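Long-range contact in arginyl-tRNA synthetase (Campylobacter jejuni, PDB 3FNR), which catalyses the ATP-dependent attachment of L-arginine to its cognate tRNA, releasing AMP and diphosphate: residues Ile47-Arg61 and Leu308-Leu321. The protein carries 1 engineered substitution. Residues are numbered along the deposited sequence; the frame is centred on the assembly and turned at random. Where two conformers were deposited one is given.
Sequences IGHARGAVFGDTLTR and LRYIFLSKKCDTHL
Arg51 and Phe312 bring the two backbones closest, with CA atoms 5.2 Å apart, where the helix that follows the HIGH motif of this class I synthetase catalytic domain meets the end of helix 305-311 and the loop leading into strand 321-324. The contact illustrates how one arginine can satisfy several loop carbonyls. The outstretched chain of Arg51 carries its guanidinium into the loop 315-319, which contains a type I turn from Lys316 to Thr319; there NH1 and NH2 both hold Thr319 O, each at 2.9 Å. NH2 also bonds Lys315 O from above the carbonyl plane, while Cys317 O lies over the centre of one guanidinium face and Leu321 CB covers the other. A water accepts from Arg51 NE, and NH1 has a further partner in Gln273 O of the central sheet. Between the polar ends, Ala50 CB makes a CH-pi contact over the Phe312 ring, 4.0 Å from its centroid, and Cys317 SG sits over the Phe55 ring, 3.9 Å from the centroid. Val54 packs CG2 against Leu308 CD2. At the far end two successive kinks in Arg309 fold its guanidinium back among Val54, Asp57, Thr58 and Arg61. Its NH1 and NH2 converge on Asp57 OD1 from the anti side, with the carboxylate and guanidinium planes 72° apart; Arg61 NE reaches the same oxygen from the syn side at 2.8 Å, with an N-H...O angle of 169°.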
ATOM      1  N   ILE A  47       9.915   0.712  -8.193  1.00 51.86           N
ATOM      2  CA  ILE A  47       9.561   1.829  -7.322  1.00 46.27           C
ATOM      3  C   ILE A  47       8.178   2.412  -7.656  1.00 48.27           C
ATOM      4  O   ILE A  47       7.488   2.896  -6.767  1.00 45.42           O
ATOM      5  CB  ILE A  47      10.691   2.916  -7.277  1.00 45.19           C
ATOM      6  CG1 ILE A  47      10.487   3.903  -6.119  1.00 43.20           C
ATOM      7  CG2 ILE A  47      10.837   3.641  -8.609  1.00 39.87           C
ATOM      8  CD1 ILE A  47      10.338   3.256  -4.743  1.00 46.51           C
ATOM      9  N   GLY A  48       7.759   2.302  -8.920  1.00 46.35           N
ATOM     10  CA  GLY A  48       6.440   2.764  -9.356  1.00 41.33           C
ATOM     11  C   GLY A  48       5.261   2.032  -8.738  1.00 41.43           C
ATOM     12  O   GLY A  48       4.126   2.506  -8.810  1.00 42.81           O
ATOM     13  N   HIS A  49       5.526   0.876  -8.131  1.00 42.87           N
ATOM     14  CA  HIS A  49       4.513   0.126  -7.389  1.00 45.11           C
ATOM     15  C   HIS A  49       4.343   0.629  -5.954  1.00 41.95           C
ATOM     16  O   HIS A  49       3.376   0.264  -5.278  1.00 43.50           O
ATOM     17  CB  HIS A  49       4.871  -1.367  -7.345  1.00 48.53           C
ATOM     18  CG  HIS A  49       4.715  -2.071  -8.657  1.00 57.65           C
ATOM     19  ND1 HIS A  49       5.785  -2.588  -9.357  1.00 62.22           N
ATOM     20  CD2 HIS A  49       3.615  -2.339  -9.400  1.00 56.49           C
ATOM     21  CE1 HIS A  49       5.350  -3.142 -10.474  1.00 65.26           C
ATOM     22  NE2 HIS A  49       4.038  -3.003 -10.525  1.00 61.50           N
ATOM     23  N   ALA A  50       5.278   1.461  -5.497  1.00 38.13           N
ATOM     24  CA  ALA A  50       5.370   1.811  -4.079  1.00 30.56           C
ATOM     25  C   ALA A  50       4.195   2.637  -3.563  1.00 34.50           C
ATOM     26  O   ALA A  50       3.662   2.336  -2.488  1.00 37.86           O
ATOM     27  CB  ALA A  50       6.705   2.488  -3.766  1.00 33.13           C
ATOM     28  N   ARG A  51       3.783   3.652  -4.322  1.00 27.28           N
ATOM     29  CA  ARG A  51       2.669   4.498  -3.907  1.00 33.30           C
ATOM     30  C   ARG A  51       1.379   3.712  -3.749  1.00 37.34           C
ATOM     31  O   ARG A  51       0.716   3.832  -2.718  1.00 37.40           O
ATOM     32  CB  ARG A  51       2.456   5.677  -4.853  1.00 39.08           C
ATOM     33  CG  ARG A  51       1.592   6.765  -4.236  1.00 46.47           C
ATOM     34  CD  ARG A  51       1.387   7.891  -5.200  1.00 50.87           C
ATOM     35  NE  ARG A  51       0.944   9.117  -4.538  1.00 54.49           N
ATOM     36  CZ  ARG A  51       0.979  10.319  -5.108  1.00 50.77           C
ATOM     37  NH1 ARG A  51       1.444  10.449  -6.349  1.00 36.59           N
ATOM     38  NH2 ARG A  51       0.552  11.393  -4.442  1.00 54.43           N
ATOM     39  N   GLY A  52       1.044   2.895  -4.752  1.00 38.09           N
ATOM     40  CA  GLY A  52      -0.124   2.004  -4.688  1.00 34.60           C
ATOM     41  C   GLY A  52      -0.052   1.074  -3.488  1.00 34.23           C
ATOM     42  O   GLY A  52      -1.006   0.972  -2.709  1.00 35.02           O
ATOM     43  N   ALA A  53       1.101   0.432  -3.316  1.00 31.08           N
ATOM     44  CA  ALA A  53       1.312  -0.483  -2.182  1.00 28.17           C
ATOM     45  C   ALA A  53       1.148   0.219  -0.817  1.00 29.63           C
ATOM     46  O   ALA A  53       0.418  -0.267   0.056  1.00 35.82           O
ATOM     47  CB  ALA A  53       2.669  -1.118  -2.283  1.00 21.69           C
ATOM     48  N   VAL A  54       1.809   1.363  -0.652  1.00 30.62           N
ATOM     49  CA  VAL A  54       1.800   2.103   0.622  1.00 24.48           C
ATOM     50  C   VAL A  54       0.401   2.645   0.904  1.00 28.43           C
ATOM     51  O   VAL A  54      -0.112   2.503   2.019  1.00 33.99           O
ATOM     52  CB  VAL A  54       2.874   3.226   0.634  1.00 31.01           C
ATOM     53  CG1 VAL A  54       2.656   4.232   1.796  1.00 31.08           C
ATOM     54  CG2 VAL A  54       4.263   2.611   0.716  1.00 30.53           C
ATOM     55  N   PHE A  55      -0.225   3.229  -0.120  1.00 25.75           N
ATOM     56  CA  PHE A  55      -1.603   3.712  -0.008  1.00 29.32           C
ATOM     57  C   PHE A  55      -2.572   2.591   0.395  1.00 30.22           C
ATOM     58  O   PHE A  55      -3.383   2.768   1.308  1.00 32.51           O
ATOM     59  CB  PHE A  55      -2.062   4.391  -1.309  1.00 30.85           C
ATOM     60  CG  PHE A  55      -3.378   5.130  -1.189  1.00 37.35           C
ATOM     61  CD1 PHE A  55      -3.397   6.496  -0.899  1.00 36.28           C
ATOM     62  CD2 PHE A  55      -4.595   4.469  -1.391  1.00 37.78           C
ATOM     63  CE1 PHE A  55      -4.614   7.187  -0.799  1.00 38.14           C
ATOM     64  CE2 PHE A  55      -5.820   5.157  -1.283  1.00 36.99           C
ATOM     65  CZ  PHE A  55      -5.822   6.512  -0.988  1.00 34.94           C
ATOM     66  N   GLY A  56      -2.481   1.441  -0.270  1.00 29.98           N
ATOM     67  CA  GLY A  56      -3.430   0.346  -0.020  1.00 21.04           C
ATOM     68  C   GLY A  56      -3.309  -0.276   1.355  1.00 28.40           C
ATOM     69  O   GLY A  56      -4.316  -0.655   1.973  1.00 28.13           O
ATOM     70  N   ASP A  57      -2.081  -0.384   1.844  1.00 31.33           N
ATOM     71  CA  ASP A  57      -1.873  -0.995   3.154  1.00 32.50           C
ATOM     72  C   ASP A  57      -2.338  -0.047   4.246  1.00 33.25           C
ATOM     73  O   ASP A  57      -2.951  -0.475   5.225  1.00 35.75           O
ATOM     74  CB  ASP A  57      -0.413  -1.381   3.379  1.00 34.29           C
ATOM     75  CG  ASP A  57      -0.225  -2.154   4.667  1.00 40.96           C
ATOM     76  OD1 ASP A  57       0.506  -1.669   5.554  1.00 49.58           O
ATOM     77  OD2 ASP A  57      -0.854  -3.226   4.810  1.00 33.48           O
ATOM     78  N   THR A  58      -2.073   1.246   4.057  1.00 30.69           N
ATOM     79  CA  THR A  58      -2.523   2.234   5.024  1.00 30.12           C
ATOM     80  C   THR A  58      -4.049   2.255   5.023  1.00 27.00           C
ATOM     81  O   THR A  58      -4.657   2.151   6.079  1.00 31.45           O
ATOM     82  CB  THR A  58      -1.915   3.627   4.759  1.00 32.28           C
ATOM     83  OG1 THR A  58      -0.493   3.502   4.645  1.00 30.91           O
ATOM     84  CG2 THR A  58      -2.216   4.565   5.902  1.00 30.65           C
ATOM     85  N   LEU A  59      -4.660   2.313   3.838  1.00 30.49           N
ATOM     86  CA  LEU A  59      -6.127   2.203   3.704  1.00 31.91           C
ATOM     87  C   LEU A  59      -6.688   0.993   4.456  1.00 31.81           C
ATOM     88  O   LEU A  59      -7.662   1.113   5.203  1.00 27.57           O
ATOM     89  CB  LEU A  59      -6.524   2.070   2.231  1.00 35.61           C
ATOM     90  CG  LEU A  59      -7.673   2.869   1.598  1.00 44.20           C
ATOM     91  CD1 LEU A  59      -8.372   1.983   0.603  1.00 29.20           C
ATOM     92  CD2 LEU A  59      -8.678   3.465   2.588  1.00 34.69           C
ATOM     93  N   THR A  60      -6.063  -0.166   4.240  1.00 30.98           N
ATOM     94  CA  THR A  60      -6.452  -1.406   4.903  1.00 33.41           C
ATOM     95  C   THR A  60      -6.383  -1.301   6.420  1.00 33.89           C
ATOM     96  O   THR A  60      -7.367  -1.594   7.103  1.00 38.14           O
ATOM     97  CB  THR A  60      -5.571  -2.583   4.440  1.00 32.87           C
ATOM     98  OG1 THR A  60      -5.590  -2.643   3.012  1.00 33.62           O
ATOM     99  CG2 THR A  60      -6.099  -3.882   4.992  1.00 26.40           C
ATOM    100  N   ARG A  61      -5.228  -0.868   6.935  1.00 35.83           N
ATOM    101  CA  ARG A  61      -5.019  -0.719   8.379  1.00 33.70           C
ATOM    102  C   ARG A  61      -6.026   0.251   8.972  1.00 34.96           C
ATOM    103  O   ARG A  61      -6.547   0.029  10.066  1.00 38.67           O
ATOM    104  CB  ARG A  61      -3.608  -0.209   8.661  1.00 37.46           C
ATOM    105  CG  ARG A  61      -2.493  -1.220   8.457  1.00 37.81           C
ATOM    106  CD  ARG A  61      -1.148  -0.515   8.573  1.00 38.67           C
ATOM    107  NE  ARG A  61      -0.008  -1.384   8.292  1.00 45.46           N
ATOM    108  CZ  ARG A  61       0.651  -2.076   9.216  1.00 45.81           C
ATOM    109  NH1 ARG A  61       0.277  -2.015  10.491  1.00 34.96           N
ATOM    110  NH2 ARG A  61       1.685  -2.830   8.863  1.00 38.35           N
ATOM    111  N   LEU A 308       9.709   5.582   3.682  1.00 39.89           N
ATOM    112  CA  LEU A 308       8.891   5.157   2.533  1.00 35.26           C
ATOM    113  C   LEU A 308       7.409   5.291   2.848  1.00 33.70           C
ATOM    114  O   LEU A 308       6.642   5.854   2.058  1.00 35.32           O
ATOM    115  CB  LEU A 308       9.193   3.707   2.126  1.00 36.68           C
ATOM    116  CG  LEU A 308       8.580   3.304   0.775  1.00 40.16           C
ATOM    117  CD1 LEU A 308       9.603   3.382  -0.333  1.00 41.55           C
ATOM    118  CD2 LEU A 308       7.997   1.912   0.836  1.00 36.80           C
ATOM    119  N   ARG A 309       7.023   4.795   4.021  1.00 30.11           N
ATOM    120  CA  ARG A 309       5.645   4.829   4.454  1.00 34.28           C
ATOM    121  C   ARG A 309       5.146   6.263   4.644  1.00 35.85           C
ATOM    122  O   ARG A 309       3.954   6.522   4.516  1.00 44.46           O
ATOM    123  CB  ARG A 309       5.463   4.022   5.744  1.00 32.30           C
ATOM    124  CG  ARG A 309       5.676   2.495   5.623  1.00 38.40           C
ATOM    125  CD  ARG A 309       4.785   1.840   4.576  1.00 41.27           C
ATOM    126  NE  ARG A 309       3.359   1.956   4.889  1.00 30.95           N
ATOM    127  CZ  ARG A 309       2.583   0.957   5.300  1.00 38.06           C
ATOM    128  NH1 ARG A 309       3.082  -0.260   5.465  1.00 33.78           N
ATOM    129  NH2 ARG A 309       1.295   1.181   5.555  1.00 37.66           N
ATOM    130  N   TYR A 310       6.053   7.189   4.947  1.00 35.51           N
ATOM    131  CA  TYR A 310       5.671   8.582   5.134  1.00 33.92           C
ATOM    132  C   TYR A 310       5.553   9.297   3.796  1.00 34.62           C
ATOM    133  O   TYR A 310       4.503   9.862   3.479  1.00 40.10           O
ATOM    134  CB  TYR A 310       6.648   9.339   6.041  1.00 36.77           C
ATOM    135  CG  TYR A 310       6.112  10.715   6.413  1.00 43.38           C
ATOM    136  CD1 TYR A 310       6.279  11.822   5.561  1.00 41.84           C
ATOM    137  CD2 TYR A 310       5.392  10.899   7.592  1.00 34.27           C
ATOM    138  CE1 TYR A 310       5.746  13.078   5.888  1.00 37.11           C
ATOM    139  CE2 TYR A 310       4.863  12.142   7.930  1.00 42.83           C
ATOM    140  CZ  TYR A 310       5.040  13.221   7.076  1.00 38.36           C
ATOM    141  OH  TYR A 310       4.514  14.440   7.432  1.00 51.29           O
ATOM    142  N   ILE A 311       6.649   9.290   3.043  1.00 28.71           N
ATOM    143  CA  ILE A 311       6.782  10.025   1.801  1.00 33.74           C
ATOM    144  C   ILE A 311       5.673   9.646   0.836  1.00 33.85           C
ATOM    145  O   ILE A 311       5.022  10.520   0.272  1.00 35.61           O
ATOM    146  CB  ILE A 311       8.161   9.748   1.150  1.00 38.11           C
ATOM    147  CG1 ILE A 311       9.276  10.375   1.984  1.00 42.93           C
ATOM    148  CG2 ILE A 311       8.223  10.288  -0.269  1.00 42.47           C
ATOM    149  CD1 ILE A 311      10.654   9.785   1.708  1.00 53.79           C
ATOM    150  N   PHE A 312       5.425   8.342   0.695  1.00 32.37           N
ATOM    151  CA  PHE A 312       4.477   7.855  -0.306  1.00 36.67           C
ATOM    152  C   PHE A 312       3.002   8.039   0.062  1.00 39.11           C
ATOM    153  O   PHE A 312       2.115   7.786  -0.752  1.00 47.24           O
ATOM    154  CB  PHE A 312       4.815   6.416  -0.723  1.00 37.46           C
ATOM    155  CG  PHE A 312       5.981   6.335  -1.673  1.00 39.66           C
ATOM    156  CD1 PHE A 312       5.772   6.330  -3.046  1.00 45.37           C
ATOM    157  CD2 PHE A 312       7.287   6.319  -1.200  1.00 46.61           C
ATOM    158  CE1 PHE A 312       6.841   6.276  -3.933  1.00 42.03           C
ATOM    159  CE2 PHE A 312       8.364   6.276  -2.085  1.00 45.62           C
ATOM    160  CZ  PHE A 312       8.136   6.250  -3.453  1.00 42.48           C
ATOM    161  N   LEU A 313       2.758   8.496   1.287  1.00 39.78           N
ATOM    162  CA  LEU A 313       1.414   8.797   1.758  1.00 39.03           C
ATOM    163  C   LEU A 313       1.151  10.302   1.828  1.00 43.69           C
ATOM    164  O   LEU A 313       0.017  10.723   2.031  1.00 43.41           O
ATOM    165  CB  LEU A 313       1.211   8.186   3.140  1.00 39.74           C
ATOM    166  CG  LEU A 313      -0.214   7.858   3.564  1.00 43.95           C
ATOM    167  CD1 LEU A 313      -0.717   6.620   2.820  1.00 45.02           C
ATOM    168  CD2 LEU A 313      -0.254   7.656   5.062  1.00 42.73           C
ATOM    169  N   SER A 314       2.196  11.097   1.612  1.00 48.91           N
ATOM    170  CA  SER A 314       2.227  12.493   2.056  1.00 48.93           C
ATOM    171  C   SER A 314       1.500  13.487   1.161  1.00 51.52           C
ATOM    172  O   SER A 314       1.331  14.646   1.533  1.00 57.56           O
ATOM    173  CB  SER A 314       3.678  12.949   2.280  1.00 47.23           C
ATOM    174  OG  SER A 314       4.386  12.976   1.051  1.00 41.38           O
ATOM    175  N   LYS A 315       1.075  13.051  -0.015  1.00 53.82           N
ATOM    176  CA  LYS A 315       0.297  13.924  -0.884  1.00 57.88           C
ATOM    177  C   LYS A 315      -0.855  13.165  -1.525  1.00 56.69           C
ATOM    178  O   LYS A 315      -0.746  11.956  -1.765  1.00 53.57           O
ATOM    179  CB  LYS A 315       1.204  14.593  -1.936  1.00 63.31           C
ATOM    180  CG  LYS A 315       0.625  15.832  -2.658  1.00 75.16           C
ATOM    181  CD  LYS A 315       0.478  17.090  -1.773  1.00 85.58           C
ATOM    182  CE  LYS A 315      -0.924  17.251  -1.146  1.00 87.69           C
ATOM    183  NZ  LYS A 315      -2.050  17.195  -2.126  1.00 82.21           N
ATOM    184  N   LYS A 316      -1.954  13.883  -1.775  1.00 56.07           N
ATOM    185  CA  LYS A 316      -3.156  13.350  -2.433  1.00 62.17           C
ATOM    186  C   LYS A 316      -2.804  12.433  -3.606  1.00 61.02           C
ATOM    187  O   LYS A 316      -1.966  12.781  -4.448  1.00 55.52           O
ATOM    188  CB  LYS A 316      -4.065  14.495  -2.893  1.00 63.22           C
ATOM    189  CG  LYS A 316      -5.484  14.094  -3.290  1.00 68.63           C
ATOM    190  CD  LYS A 316      -6.350  15.334  -3.491  1.00 71.14           C
ATOM    191  CE  LYS A 316      -7.827  14.995  -3.646  1.00 83.11           C
ATOM    192  NZ  LYS A 316      -8.182  14.572  -5.031  1.00 86.63           N
ATOM    193  N   CYS A 317      -3.453  11.267  -3.626  1.00 64.87           N
ATOM    194  CA  CYS A 317      -3.071  10.113  -4.449  1.00 64.85           C
ATOM    195  C   CYS A 317      -3.020  10.365  -5.956  1.00 63.87           C
ATOM    196  O   CYS A 317      -2.138   9.849  -6.645  1.00 62.26           O
ATOM    197  CB  CYS A 317      -3.996   8.927  -4.147  1.00 66.62           C
ATOM    198  SG  CYS A 317      -3.236   7.308  -4.457  1.00 76.75           S
ATOM    199  N   ASP A 318      -3.959  11.165  -6.454  1.00 67.03           N
ATOM    200  CA  ASP A 318      -4.027  11.490  -7.880  1.00 72.90           C
ATOM    201  C   ASP A 318      -3.277  12.784  -8.253  1.00 73.28           C
ATOM    202  O   ASP A 318      -3.478  13.341  -9.340  1.00 74.14           O
ATOM    203  CB  ASP A 318      -5.488  11.508  -8.381  1.00 74.26           C
ATOM    204  CG  ASP A 318      -6.405  12.423  -7.555  1.00 82.74           C
ATOM    205  OD1 ASP A 318      -7.616  12.473  -7.872  1.00 88.72           O
ATOM    206  OD2 ASP A 318      -5.939  13.088  -6.600  1.00 86.57           O
ATOM    207  N   THR A 319      -2.413  13.248  -7.350  1.00 70.33           N
ATOM    208  CA  THR A 319      -1.547  14.405  -7.608  1.00 67.70           C
ATOM    209  C   THR A 319      -0.076  13.974  -7.589  1.00 67.50           C
ATOM    210  O   THR A 319       0.292  13.044  -6.849  1.00 66.56           O
ATOM    211  CB  THR A 319      -1.778  15.547  -6.580  1.00 69.03           C
ATOM    212  OG1 THR A 319      -1.196  15.196  -5.320  1.00 65.16           O
ATOM    213  CG2 THR A 319      -3.270  15.822  -6.385  1.00 68.04           C
ATOM    214  N   HIS A 320       0.750  14.647  -8.400  1.00 63.56           N
ATOM    215  CA  HIS A 320       2.189  14.360  -8.505  0.50 60.97           C
ATOM    216  C   HIS A 320       2.937  14.632  -7.203  1.00 63.32           C
ATOM    217  O   HIS A 320       2.773  15.697  -6.598  1.00 64.61           O
ATOM    218  CB  HIS A 320       2.828  15.203  -9.613  0.50 58.10           C
ATOM    219  CG  HIS A 320       2.433  14.795 -10.997  0.50 49.23           C
ATOM    220  ND1 HIS A 320       3.064  13.779 -11.682  0.50 42.20           N
ATOM    221  CD2 HIS A 320       1.487  15.284 -11.833  0.50 44.87           C
ATOM    222  CE1 HIS A 320       2.516  13.652 -12.877  0.50 41.60           C
ATOM    223  NE2 HIS A 320       1.558  14.556 -12.995  0.50 40.50           N
ATOM    224  N   LEU A 321       3.770  13.679  -6.797  1.00 61.62           N
ATOM    225  CA  LEU A 321       4.569  13.793  -5.596  1.00 58.84           C
ATOM    226  C   LEU A 321       6.040  13.859  -5.977  1.00 57.95           C
ATOM    227  O   LEU A 321       6.548  12.998  -6.699  1.00 57.08           O
ATOM    228  CB  LEU A 321       4.287  12.602  -4.667  1.00 60.68           C
ATOM    229  CG  LEU A 321       4.765  12.531  -3.206  1.00 65.44           C
ATOM    230  CD1 LEU A 321       6.040  11.718  -3.075  1.00 65.96           C
ATOM    231  CD2 LEU A 321       4.909  13.903  -2.520  1.00 66.35           C
TER
HETATM  232  O   HOH W   1      -0.412   8.519  -2.051  1.00 44.27           O
HETATM  233  O   HOH W   2       1.915   4.548   5.151  1.00 46.60           O